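Local coordinates for iron-regulated ABC transporter siderophore-binding protein SirA (Staphylococcus aureus subsp. aureus, PDB 3MWF) that binds the siderophore staphyloferrin B and, as the binding protein of an iron-regulated ABC transporter, probably delivers it for uptake into the cell, at residues 152-157 / 290-295. Sequence-based numbering, arbitrary orientation. Where two conformers were deposited one is given.
Sequences KAKYKD and KLNIEK
The last turn of the long backbone helix 130-155, the helix that spans the two lobes in this class of siderophore-binding proteins, meets the chain leaving helix 277-290, where K154 and Y155 reach 291-293. N292 is the first residue after helix 277-290 to leave helical phi/psi; its positive phi and two bonds back into the last turn define a Schellman motif. K154 binds two carbonyls at this helix end: its NZ donates to N292 O at 2.9 Å and, weakly, to L291 O at 3.3 Å. NZ sits 47° out of the N292 carbonyl plane, hence not on a lone pair, although the C=O...N angle is 131°. Three near-trans torsions carry the K154 chain toward 291-293, and a bend at chi4 (89°) turns NZ toward the two carbonyls. Along the way K154 CD packs against I293 CG1 (3.7 Å), the two side chains crossing at about a right angle, while the same CD covers the rim of one face of the Y155 ring. Y155 OH reaches L291 CB at 3.6 Å, and Y155 CE2 lies 4.1 Å from I293 CD1. I293 also rests on F147 and D150 of helix 130-155, Y155 on L161 ahead of strand 163-168, and L291 on F190 after helix 179-187.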
ATOM      1  N   LYS A 152     -16.740  13.783  10.571  1.00 23.71           N
ATOM      2  CA  LYS A 152     -17.043  14.925  11.453  1.00 25.38           C
ATOM      3  C   LYS A 152     -18.533  14.930  11.838  1.00 26.17           C
ATOM      4  O   LYS A 152     -18.888  15.091  13.010  1.00 26.74           O
ATOM      5  CB  LYS A 152     -16.621  16.235  10.767  1.00 25.05           C
ATOM      6  CG  LYS A 152     -16.700  17.538  11.603  1.00 28.56           C
ATOM      7  CD  LYS A 152     -15.943  17.452  12.934  1.00 33.21           C
ATOM      8  CE  LYS A 152     -16.038  18.767  13.708  1.00 36.50           C
ATOM      9  NZ  LYS A 152     -15.663  18.576  15.135  1.00 40.15           N
ATOM     10  N   ALA A 153     -19.397  14.693  10.859  1.00 27.30           N
ATOM     11  CA  ALA A 153     -20.847  14.623  11.118  1.00 27.52           C
ATOM     12  C   ALA A 153     -21.222  13.513  12.105  1.00 28.04           C
ATOM     13  O   ALA A 153     -22.072  13.727  12.977  1.00 28.67           O
ATOM     14  CB  ALA A 153     -21.632  14.494   9.805  1.00 27.96           C
ATOM     15  N   LYS A 154     -20.571  12.350  12.018  1.00 27.27           N
ATOM     16  CA  LYS A 154     -20.874  11.264  12.948  1.00 27.21           C
ATOM     17  C   LYS A 154     -20.260  11.486  14.328  1.00 26.93           C
ATOM     18  O   LYS A 154     -20.933  11.327  15.359  1.00 26.75           O
ATOM     19  CB  LYS A 154     -20.412   9.915  12.404  1.00 27.50           C
ATOM     20  CG  LYS A 154     -20.705   8.748  13.340  1.00 27.71           C
ATOM     21  CD  LYS A 154     -19.990   7.524  12.862  1.00 30.14           C
ATOM     22  CE  LYS A 154     -19.979   6.414  13.899  1.00 30.78           C
ATOM     23  NZ  LYS A 154     -21.140   5.516  13.807  1.00 33.29           N
ATOM     24  N   TYR A 155     -18.977  11.832  14.346  1.00 25.73           N
ATOM     25  CA  TYR A 155     -18.230  11.826  15.600  1.00 25.45           C
ATOM     26  C   TYR A 155     -18.246  13.155  16.350  1.00 25.70           C
ATOM     27  O   TYR A 155     -17.972  13.189  17.556  1.00 25.75           O
ATOM     28  CB  TYR A 155     -16.795  11.354  15.354  1.00 24.50           C
ATOM     29  CG  TYR A 155     -16.722   9.901  14.933  1.00 23.70           C
ATOM     30  CD1 TYR A 155     -16.991   8.881  15.842  1.00 22.34           C
ATOM     31  CD2 TYR A 155     -16.329   9.547  13.632  1.00 26.34           C
ATOM     32  CE1 TYR A 155     -16.913   7.539  15.474  1.00 26.00           C
ATOM     33  CE2 TYR A 155     -16.244   8.205  13.248  1.00 25.10           C
ATOM     34  CZ  TYR A 155     -16.535   7.211  14.176  1.00 25.97           C
ATOM     35  OH  TYR A 155     -16.445   5.882  13.812  1.00 27.65           O
ATOM     36  N   LYS A 156     -18.572  14.230  15.633  1.00 27.11           N
ATOM     37  CA  LYS A 156     -18.712  15.584  16.199  1.00 28.13           C
ATOM     38  C   LYS A 156     -17.490  15.986  17.025  1.00 28.41           C
ATOM     39  O   LYS A 156     -16.383  15.998  16.485  1.00 27.95           O
ATOM     40  CB  LYS A 156     -20.019  15.718  16.982  1.00 29.00           C
ATOM     41  CG  LYS A 156     -21.247  15.262  16.171  1.00 31.02           C
ATOM     42  CD  LYS A 156     -22.533  15.743  16.809  1.00 35.11           C
ATOM     43  CE  LYS A 156     -23.684  15.660  15.823  1.00 37.88           C
ATOM     44  NZ  LYS A 156     -24.072  14.241  15.602  1.00 40.25           N
ATOM     45  N   ASP A 157     -17.687  16.303  18.311  1.00 28.46           N
ATOM     46  CA  ASP A 157     -16.588  16.725  19.199  1.00 29.51           C
ATOM     47  C   ASP A 157     -15.504  15.668  19.383  1.00 28.04           C
ATOM     48  O   ASP A 157     -14.382  16.000  19.782  1.00 28.25           O
ATOM     49  CB  ASP A 157     -17.121  17.147  20.579  1.00 29.94           C
ATOM     50  CG  ASP A 157     -17.711  18.562  20.588  1.00 34.01           C
ATOM     51  OD1 ASP A 157     -17.804  19.227  19.527  1.00 37.69           O
ATOM     52  OD2 ASP A 157     -18.095  19.015  21.693  1.00 39.15           O
ATOM     53  N   LYS A 290     -17.069  -0.409   8.155  1.00 22.93           N
ATOM     54  CA  LYS A 290     -16.566  -0.899   9.429  1.00 23.50           C
ATOM     55  C   LYS A 290     -16.846   0.096  10.554  1.00 22.66           C
ATOM     56  O   LYS A 290     -17.005  -0.318  11.702  1.00 23.50           O
ATOM     57  CB  LYS A 290     -15.057  -1.232   9.383  1.00 23.48           C
ATOM     58  CG  LYS A 290     -14.649  -2.362   8.390  1.00 26.13           C
ATOM     59  CD  LYS A 290     -15.306  -3.708   8.661  1.00 28.45           C
ATOM     60  CE  LYS A 290     -14.802  -4.789   7.651  1.00 27.81           C
ATOM     61  NZ  LYS A 290     -15.381  -4.654   6.285  1.00 32.01           N
ATOM     62  N   LEU A 291     -16.914   1.381  10.213  1.00 23.00           N
ATOM     63  CA  LEU A 291     -17.164   2.434  11.213  1.00 23.82           C
ATOM     64  C   LEU A 291     -18.640   2.844  11.311  1.00 25.36           C
ATOM     65  O   LEU A 291     -18.995   3.687  12.139  1.00 25.00           O
ATOM     66  CB  LEU A 291     -16.277   3.657  10.951  1.00 23.65           C
ATOM     67  CG  LEU A 291     -14.772   3.376  11.113  1.00 21.78           C
ATOM     68  CD1 LEU A 291     -14.006   4.642  10.922  1.00 20.43           C
ATOM     69  CD2 LEU A 291     -14.533   2.832  12.498  1.00 23.70           C
ATOM     70  N   ASN A 292     -19.472   2.246  10.457  0.50 25.45           N
ATOM     71  CA  ASN A 292     -20.895   2.576  10.384  0.50 26.35           C
ATOM     72  C   ASN A 292     -21.095   4.088  10.267  0.50 26.77           C
ATOM     73  O   ASN A 292     -21.764   4.703  11.100  0.50 26.88           O
ATOM     74  CB  ASN A 292     -21.633   2.005  11.596  0.50 26.01           C
ATOM     75  CG  ASN A 292     -23.139   2.101  11.461  0.50 25.67           C
ATOM     76  OD1 ASN A 292     -23.679   2.010  10.361  0.50 23.98           O
ATOM     77  ND2 ASN A 292     -23.822   2.284  12.584  0.50 24.97           N
ATOM     78  N   ILE A 293     -20.469   4.675   9.243  1.00 27.41           N
ATOM     79  CA  ILE A 293     -20.559   6.095   8.951  1.00 28.07           C
ATOM     80  C   ILE A 293     -21.519   6.283   7.777  1.00 30.41           C
ATOM     81  O   ILE A 293     -21.385   5.635   6.746  1.00 29.70           O
ATOM     82  CB  ILE A 293     -19.171   6.691   8.578  1.00 28.35           C
ATOM     83  CG1 ILE A 293     -18.196   6.583   9.761  1.00 26.68           C
ATOM     84  CG2 ILE A 293     -19.302   8.135   8.088  1.00 25.41           C
ATOM     85  CD1 ILE A 293     -16.740   6.946   9.390  1.00 25.72           C
ATOM     86  N   GLU A 294     -22.499   7.160   7.950  1.00 32.69           N
ATOM     87  CA  GLU A 294     -23.443   7.465   6.884  1.00 36.01           C
ATOM     88  C   GLU A 294     -22.794   8.333   5.817  1.00 37.43           C
ATOM     89  O   GLU A 294     -22.204   9.385   6.122  1.00 37.15           O
ATOM     90  CB  GLU A 294     -24.668   8.166   7.459  1.00 36.00           C
ATOM     91  CG  GLU A 294     -25.955   7.783   6.767  1.00 39.48           C
ATOM     92  CD  GLU A 294     -27.103   7.713   7.739  1.00 43.21           C
ATOM     93  OE1 GLU A 294     -27.667   6.612   7.895  1.00 45.80           O
ATOM     94  OE2 GLU A 294     -27.418   8.748   8.373  1.00 45.52           O
ATOM     95  N   LYS A 295     -22.904   7.885   4.565  1.00 40.08           N
ATOM     96  CA  LYS A 295     -22.327   8.605   3.420  1.00 42.67           C
ATOM     97  C   LYS A 295     -23.032   9.929   3.179  1.00 43.94           C
ATOM     98  O   LYS A 295     -22.670  10.676   2.266  1.00 45.04           O
ATOM     99  CB  LYS A 295     -22.348   7.753   2.147  1.00 43.10           C
ATOM    100  CG  LYS A 295     -21.328   6.623   2.122  1.00 44.52           C
ATOM    101  CD  LYS A 295     -20.979   6.222   0.693  1.00 46.14           C
ATOM    102  CE  LYS A 295     -19.924   5.131   0.665  1.00 47.98           C
ATOM    103  NZ  LYS A 295     -20.372   3.903   1.404  1.00 49.23           N
TER